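Local coordinates for probable ABC transporter extracellular-binding protein YckB (Bacillus subtilis, PDB 2IEE), which is probably the extracellular solute-binding component of an ABC-type, binding-protein-dependent transport system, a member of bacterial solute-binding protein family 3, at residues L76-N80 against S81-D85; K215-A218 against A219-K222. One frame throughout, in Å; residues are numbered along the deposited sequence.

Interaction 1: L76-N80 against S81-D85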
loop_
_atom_site.group_PDB
_atom_site.type_symbol
_atom_site.label_atom_id
_atom_site.label_comp_id
_atom_site.label_asym_id
_atom_site.label_seq_id
_atom_site.Cartn_x
_atom_site.Cartn_y
_atom_site.Cartn_z
ATOM N N LEU A 76 0.638 -1.823 -16.169
ATOM C CA LEU A 76 0.829 -3.244 -16.429
ATOM C C LEU A 76 1.066 -3.471 -17.917
ATOM O O LEU A 76 1.799 -4.383 -18.305
ATOM C CB LEU A 76 -0.404 -4.029 -15.977
ATOM C CG LEU A 76 -0.734 -3.997 -14.485
ATOM C CD1 LEU A 76 -2.140 -4.522 -14.270
ATOM C CD2 LEU A 76 0.272 -4.827 -13.711
ATOM N N THR A 77 0.439 -2.641 -18.747
ATOM C CA THR A 77 0.589 -2.748 -20.195
ATOM C C THR A 77 2.014 -2.381 -20.587
ATOM O O THR A 77 2.570 -2.926 -21.539
ATOM C CB THR A 77 -0.389 -1.806 -20.934
ATOM O OG1 THR A 77 -1.736 -2.233 -20.700
ATOM C CG2 THR A 77 -0.117 -1.817 -22.429
ATOM N N ALA A 78 2.596 -1.449 -19.843
ATOM C CA ALA A 78 3.952 -1.005 -20.105
ATOM C C ALA A 78 4.914 -2.137 -19.784
ATOM O O ALA A 78 5.979 -2.256 -20.391
ATOM C CB ALA A 78 4.271 0.216 -19.266
ATOM N N VAL A 79 4.534 -2.972 -18.823
ATOM C CA VAL A 79 5.364 -4.100 -18.432
ATOM C C VAL A 79 5.352 -5.149 -19.540
ATOM O O VAL A 79 6.384 -5.728 -19.879
ATOM C CB VAL A 79 4.856 -4.739 -17.126
ATOM C CG1 VAL A 79 5.670 -5.981 -16.805
ATOM C CG2 VAL A 79 4.950 -3.732 -15.986
ATOM N N ASN A 80 4.174 -5.386 -20.102
ATOM C CA ASN A 80 4.032 -6.356 -21.180
ATOM C C ASN A 80 4.667 -5.870 -22.476
ATOM O O ASN A 80 5.309 -6.641 -23.182
ATOM C CB ASN A 80 2.555 -6.670 -21.407
ATOM C CG ASN A 80 2.081 -7.837 -20.577
ATOM O OD1 ASN A 80 0.892 -8.135 -20.528
ATOM N ND2 ASN A 80 3.018 -8.515 -19.925
ATOM N N SER A 81 4.486 -4.588 -22.779
ATOM C CA SER A 81 5.041 -3.997 -23.991
ATOM C C SER A 81 6.565 -3.929 -23.937
ATOM O O SER A 81 7.228 -3.805 -24.968
ATOM C CB SER A 81 4.487 -2.587 -24.192
ATOM O OG SER A 81 4.918 -1.722 -23.149
ATOM N N GLY A 82 7.116 -4.012 -22.731
ATOM C CA GLY A 82 8.555 -3.935 -22.578
ATOM C C GLY A 82 8.975 -2.491 -22.380
ATOM O O GLY A 82 10.160 -2.177 -22.356
ATOM N N GLN A 83 7.989 -1.609 -22.244
ATOM C CA GLN A 83 8.239 -0.186 -22.038
ATOM C C GLN A 83 9.076 -0.002 -20.770
ATOM O O GLN A 83 9.996 0.814 -20.724
ATOM C CB GLN A 83 6.908 0.552 -21.901
ATOM C CG GLN A 83 7.007 2.067 -21.951
ATOM C CD GLN A 83 5.651 2.739 -21.807
ATOM O OE1 GLN A 83 4.707 2.417 -22.534
ATOM N NE2 GLN A 83 5.547 3.679 -20.870
ATOM N N VAL A 84 8.749 -0.773 -19.742
ATOM C CA VAL A 84 9.472 -0.722 -18.483
ATOM C C VAL A 84 9.827 -2.152 -18.109
ATOM O O VAL A 84 9.227 -3.091 -18.630
ATOM C CB VAL A 84 8.602 -0.115 -17.371
ATOM C CG1 VAL A 84 8.325 1.347 -17.668
ATOM C CG2 VAL A 84 7.302 -0.889 -17.258
ATOM N N ASP A 85 10.797 -2.320 -17.214
ATOM C CA ASP A 85 11.216 -3.652 -16.785
ATOM C C ASP A 85 10.346 -4.198 -15.657
ATOM O O ASP A 85 10.264 -5.413 -15.448
ATOM C CB ASP A 85 12.675 -3.629 -16.318
ATOM C CG ASP A 85 13.629 -3.160 -17.400
ATOM O OD1 ASP A 85 13.524 -3.648 -18.541
ATOM O OD2 ASP A 85 14.492 -2.311 -17.105
#

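Interaction 2: K215-A218 against A219-K222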
loop_
_atom_site.group_PDB
_atom_site.type_symbol
_atom_site.label_atom_id
_atom_site.label_comp_id
_atom_site.label_asym_id
_atom_site.label_seq_id
_atom_site.Cartn_x
_atom_site.Cartn_y
_atom_site.Cartn_z
ATOM N N LYS A 215 5.992 -11.936 -17.108
ATOM C CA LYS A 215 6.058 -13.328 -16.670
ATOM C C LYS A 215 7.180 -14.151 -17.315
ATOM O O LYS A 215 7.635 -15.142 -16.742
ATOM C CB LYS A 215 4.701 -14.005 -16.893
ATOM C CG LYS A 215 4.552 -15.343 -16.186
ATOM C CD LYS A 215 3.091 -15.755 -16.083
ATOM C CE LYS A 215 2.954 -17.170 -15.541
ATOM N NZ LYS A 215 3.676 -17.351 -14.253
ATOM N N SER A 216 7.633 -13.736 -18.496
ATOM C CA SER A 216 8.714 -14.442 -19.175
ATOM C C SER A 216 10.070 -14.055 -18.584
ATOM O O SER A 216 11.071 -14.736 -18.813
ATOM C CB SER A 216 8.702 -14.121 -20.670
ATOM O OG SER A 216 8.841 -12.725 -20.885
ATOM N N ASN A 217 10.097 -12.965 -17.820
ATOM C CA ASN A 217 11.335 -12.478 -17.205
ATOM C C ASN A 217 11.694 -13.231 -15.934
ATOM O O ASN A 217 11.944 -12.625 -14.890
ATOM C CB ASN A 217 11.219 -10.982 -16.889
ATOM C CG ASN A 217 11.856 -10.110 -17.955
ATOM O OD1 ASN A 217 12.344 -10.610 -18.971
ATOM N ND2 ASN A 217 11.855 -8.802 -17.730
ATOM N N ALA A 218 11.724 -14.556 -16.026
ATOM C CA ALA A 218 12.039 -15.399 -14.881
ATOM C C ALA A 218 13.429 -15.134 -14.300
ATOM O O ALA A 218 13.632 -15.262 -13.093
ATOM C CB ALA A 218 11.910 -16.868 -15.273
ATOM N N ALA A 219 14.382 -14.778 -15.160
ATOM C CA ALA A 219 15.744 -14.499 -14.713
ATOM C C ALA A 219 15.761 -13.256 -13.820
ATOM O O ALA A 219 16.373 -13.260 -12.755
ATOM C CB ALA A 219 16.666 -14.304 -15.920
ATOM N N LEU A 220 15.098 -12.193 -14.262
ATOM C CA LEU A 220 15.022 -10.966 -13.477
ATOM C C LEU A 220 14.306 -11.274 -12.164
ATOM O O LEU A 220 14.740 -10.849 -11.088
ATOM C CB LEU A 220 14.246 -9.887 -14.239
ATOM C CG LEU A 220 13.928 -8.587 -13.484
ATOM C CD1 LEU A 220 15.209 -7.908 -13.036
ATOM C CD2 LEU A 220 13.135 -7.665 -14.399
ATOM N N GLN A 221 13.213 -12.024 -12.263
ATOM C CA GLN A 221 12.422 -12.404 -11.092
ATOM C C GLN A 221 13.277 -13.086 -10.023
ATOM O O GLN A 221 13.191 -12.747 -8.839
ATOM C CB GLN A 221 11.294 -13.351 -11.500
ATOM C CG GLN A 221 10.276 -13.587 -10.412
ATOM C CD GLN A 221 9.292 -14.676 -10.772
ATOM O OE1 GLN A 221 8.239 -14.812 -10.147
ATOM N NE2 GLN A 221 9.637 -15.470 -11.781
ATOM N N LYS A 222 14.099 -14.049 -10.440
ATOM C CA LYS A 222 14.951 -14.775 -9.502
ATOM C C LYS A 222 16.013 -13.870 -8.872
ATOM O O LYS A 222 16.303 -13.968 -7.681
ATOM C CB LYS A 222 15.622 -15.958 -10.208
ATOM C CG LYS A 222 16.309 -16.933 -9.257
ATOM C CD LYS A 222 16.966 -18.093 -9.995
ATOM C CE LYS A 222 17.526 -19.118 -9.010
ATOM N NZ LYS A 222 18.461 -18.493 -8.025
HETATM O O HOH W 1 14.184 -14.660 -18.021
HETATM O O HOH W 2 14.741 -12.184 -17.154
#

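Interaction 1: L76-N80 against S81-D85
Val-84 N meets the carbonyl oxygen of Ala-78, which draws in the chain that follows helix 75-81. This is the straightest of the bonds to Ala-78 O, 3.2 Å from Val-84 N with an N-H...O angle of 161°; the donor stands above the carbonyl plane. Gln-83 N approaches to 2.8 Å from the same Ala-78 O, but its bond is bent and weak, as is the one from Gly-82 N.

On the tight side the methyl groups close up beside these bonds. Val-84 CG2 sits 3.8 Å from Ala-78 CB and 3.9 Å from Val-79 CG2, the two valine side chains crossing at about a right angle. Val-84 also packs on Val-24 and Met-70, so a compact branched residue suits this buried spot, while the small Ala-78 lets the chain come close.

The geometry fits a Schellman motif, though both of its bonds, Gln-83 N to Ala-78 O and Gly-82 N to Val-79 O, are weak; Ala-78 CB against Gln-83 CB, at 3.7 Å, supplies the apolar contact between its ends. Gly-82 has a positive phi of 90°, where a side chain would collide with the preceding carbonyl oxygen. The turn ends the helix of a beta-alpha-beta crossover that connects strand 64-69 to strand 86-87, with strand 22-27 between them in the parallel sheet.

The other side faces solvent. Ser-81 N continues the helical pattern with a bond of 2.8 Å to Thr-77 O, and its short side chain folds back (chi1 65°), placing OG 3.1 Å from Thr-77 O and 3.0 Å from Ala-78 O. Looser is the exposed Gln-83 side chain, which meets Ala-78 by packing alone: with CG anti to the backbone N, it extends along the outside and lays CD against Ala-78 CB, an apolar stem and polar end suited to a surface position.

Interaction 2: K215-A218 against A219-K222
Leu-220 lies against Asn-217 in the first turn of helix 218-234, the two side chains passing at a slant. Its CB is 3.6 Å from Asn-217 O and 4.2 Å from Asn-217 CB, packing on both backbone and side chain of the residue just before the helix. From there CG, anti to the backbone N (chi1 173°), directs CD2 back to the Asn-217 amide, 3.7 Å from Asn-217 ND2 in a van der Waals contact; CD2 also has Asp-85 O as a neighbour. The buried side chain further meets Trp-14 and Met-213, surroundings that suit a leucine.

The backbone does the polar work. Gln-221 N bonds to Asn-217 O at 3.0 Å, nearly straight at 165° and in the carbonyl plane; Lys-222 N bonds to Ala-218 O at the same length, but from a position tilted out of the carbonyl plane. Gln-221 CB rests 3.4 Å from Ala-218 O. The small Ala-218 and Ala-219 fit the exposed opening turn, and Lys-222, stretched out as far as CE and bent at its last torsion, carries its amine to a salt bridge with Glu-226.

Asn-217 occupies the N-cap position, yet its side chain makes no direct capping bond. A water takes its place: it accepts from Leu-220 N at 2.9 Å and donates weakly to Asn-217 OD1. A second water accepts from Ala-219 N and donates to Ser-216 O. Thus strand 197-214 passes into helix 218-234 through an inverse gamma turn centred on Asn-217, closed by a weak bond from Ala-218 N to Ser-216 O, and into a helix N-terminus where waters cap the next two amides, Ala-219 N and Leu-220 N.

How the interactions relate
Interaction 1 comes first along the chain and interaction 2 well over a hundred residues later, yet their centres are only about 13 Å apart. They meet directly where Asp-85 O packs at 3.8 Å on Leu-220 CD2. One is a helix end leading into strand 86-87 of the parallel sheet; the other is a helix start following strand 197-214 of the mixed sheet. Both lie on the same side of the chain's centre, probably in one lobe. This is consistent with the two-lobed build of family 3 solute-binding proteins, in which the chain leaves the first lobe, forms the second and returns to complete the first.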